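Long-range contact in Blr6230 protein (Bradyrhizobium diazoefficiens USDA 110, PDB 5NGG), which probably hydrolyses beta-lactam antibiotics as a zinc-dependent metallo-beta-lactamase of subclass B3: residues G124-L130 with S178-T182. Numbering follows the deposited sequence. Where two conformers were deposited one is given.
Sequences GERDKPL and SPGCT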
loop_
_atom_site.group_PDB
_atom_site.type_symbol
_atom_site.label_atom_id
_atom_site.label_comp_id
_atom_site.label_asym_id
_atom_site.label_seq_id
_atom_site.Cartn_x
_atom_site.Cartn_y
_atom_site.Cartn_z
ATOM N N GLY A 124 -8.470 -0.284 -7.172
ATOM C CA GLY A 124 -9.768 0.236 -6.790
ATOM C C GLY A 124 -10.336 1.157 -7.855
ATOM O O GLY A 124 -9.656 2.064 -8.361
ATOM N N GLU A 125 -11.621 0.982 -8.151
ATOM C CA GLU A 125 -12.260 1.730 -9.240
ATOM C C GLU A 125 -12.098 3.246 -9.121
ATOM O O GLU A 125 -11.854 3.919 -10.118
ATOM C CB GLU A 125 -13.747 1.377 -9.298
ATOM C CG GLU A 125 -14.567 2.124 -10.344
ATOM C CD GLU A 125 -16.018 1.677 -10.364
ATOM O OE1 GLU A 125 -16.268 0.453 -10.408
ATOM O OE2 GLU A 125 -16.909 2.551 -10.340
ATOM N N ARG A 126 -12.205 3.795 -7.915
ATOM C CA ARG A 126 -12.163 5.259 -7.796
ATOM C C ARG A 126 -10.747 5.823 -7.922
ATOM O O ARG A 126 -10.571 7.027 -8.068
ATOM C CB ARG A 126 -12.823 5.727 -6.515
ATOM C CG ARG A 126 -14.328 5.427 -6.501
ATOM C CD ARG A 126 -15.094 6.387 -5.617
ATOM N NE ARG A 126 -14.595 6.370 -4.263
ATOM C CZ ARG A 126 -14.877 7.248 -3.303
ATOM N NH1 ARG A 126 -14.312 7.102 -2.123
ATOM N NH2 ARG A 126 -15.711 8.263 -3.494
ATOM N N ASP A 127 -9.734 4.957 -7.866
ATOM C CA ASP A 127 -8.358 5.364 -8.172
ATOM C C ASP A 127 -7.995 5.252 -9.650
ATOM O O ASP A 127 -6.913 5.707 -10.058
ATOM C CB ASP A 127 -7.326 4.614 -7.314
ATOM C CG ASP A 127 -7.033 5.295 -5.958
ATOM O OD1 ASP A 127 -7.649 6.326 -5.632
ATOM O OD2 ASP A 127 -6.196 4.748 -5.211
ATOM N N LYS A 128 -8.847 4.636 -10.458
ATOM C CA LYS A 128 -8.546 4.465 -11.870
ATOM C C LYS A 128 -8.184 5.801 -12.572
ATOM O O LYS A 128 -7.189 5.856 -13.315
ATOM C CB LYS A 128 -9.690 3.740 -12.575
ATOM C CG LYS A 128 -9.479 3.521 -14.062
ATOM C CD LYS A 128 -10.555 2.634 -14.673
ATOM C CE LYS A 128 -10.464 2.531 -16.194
ATOM N NZ LYS A 128 -11.613 1.776 -16.753
ATOM N N PRO A 129 -8.925 6.895 -12.321
ATOM C CA PRO A 129 -8.536 8.136 -13.020
ATOM C C PRO A 129 -7.154 8.654 -12.627
ATOM O O PRO A 129 -6.453 9.243 -13.448
ATOM C CB PRO A 129 -9.619 9.147 -12.622
ATOM C CG PRO A 129 -10.764 8.332 -12.145
ATOM C CD PRO A 129 -10.214 7.044 -11.616
ATOM N N LEU A 130 -6.774 8.420 -11.366
ATOM C CA LEU A 130 -5.456 8.835 -10.854
ATOM C C LEU A 130 -4.344 8.032 -11.523
ATOM O O LEU A 130 -3.333 8.575 -11.970
ATOM C CB LEU A 130 -5.379 8.646 -9.337
ATOM C CG LEU A 130 -6.033 9.672 -8.413
ATOM C CD1 LEU A 130 -7.521 9.833 -8.651
ATOM C CD2 LEU A 130 -5.771 9.260 -6.967
ATOM N N SER A 178 -6.758 7.837 -0.296
ATOM C CA SER A 178 -7.080 8.123 -1.691
ATOM C C SER A 178 -8.527 7.691 -1.903
ATOM O O SER A 178 -9.059 6.903 -1.109
ATOM C CB SER A 178 -6.144 7.379 -2.652
ATOM O OG SER A 178 -6.476 5.992 -2.719
ATOM N N PRO A 179 -9.165 8.166 -2.977
ATOM C CA PRO A 179 -10.574 7.802 -3.159
ATOM C C PRO A 179 -10.816 6.314 -3.428
ATOM O O PRO A 179 -11.881 5.794 -3.069
ATOM C CB PRO A 179 -11.038 8.701 -4.316
ATOM C CG PRO A 179 -9.793 9.079 -5.020
ATOM C CD PRO A 179 -8.734 9.177 -3.964
ATOM N N GLY A 180 -9.848 5.667 -4.061
ATOM C CA GLY A 180 -9.936 4.253 -4.422
ATOM C C GLY A 180 -9.037 3.338 -3.609
ATOM O O GLY A 180 -8.817 2.197 -4.017
ATOM N N CYS A 181 -8.585 3.803 -2.442
ATOM C CA CYS A 181 -7.689 3.050 -1.561
ATOM C C CYS A 181 -8.326 1.673 -1.251
ATOM O O CYS A 181 -9.486 1.624 -0.773
ATOM C CB CYS A 181 -7.521 3.889 -0.283
ATOM S SG CYS A 181 -6.001 3.779 0.692
ATOM N N THR A 182 -7.579 0.611 -1.563
ATOM C CA THR A 182 -8.067 -0.762 -1.466
ATOM C C THR A 182 -7.126 -1.552 -0.581
ATOM O O THR A 182 -5.924 -1.642 -0.844
ATOM C CB THR A 182 -8.147 -1.399 -2.858
ATOM O OG1 THR A 182 -9.021 -0.604 -3.686
ATOM C CG2 THR A 182 -8.682 -2.823 -2.797
#
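D127 reaches into the type I turn S178-C181 and grips it with both carboxylate oxygens. Its CB lies 3.9 Å from G180 CA. OD1 accepts the backbone N of G180 at 2.8 Å, and this N-H arrives from above the carboxylate plane, 69° out of it. The same OD1 touches the P179 ring at CG and CD. OD2 takes a hydrogen bond from A102 N. In the conformer given, S178 OG also donates to OD2, at 2.8 Å on its syn lone pair. That hydroxyl can meet it because OG sits between the backbone N and the carbonyl carbon (chi1 75°).

R126 runs alongside P179. Its guanidinium is held mainly by a salt bridge from NH1 to D222 of helix 219-232. NE and NH1 add weak bonds to P179 O, at 3.0 and 2.9 Å. P179 CB lies over one guanidinium face, offset toward the rim. G124 CA lies 3.5 Å from G180 O, a CA-H...O contact, and T182 OG1 donates to the same carbonyl oxygen.

A102 follows the zinc ligand H101, which the S178 side chain touches; this places the contact in the second shell of that zinc site. The contact ties the link between strand 120-124 and helix 128-133 to the loop entering strand 182-190, bridging the two sheets of the metallo-beta-lactamase fold.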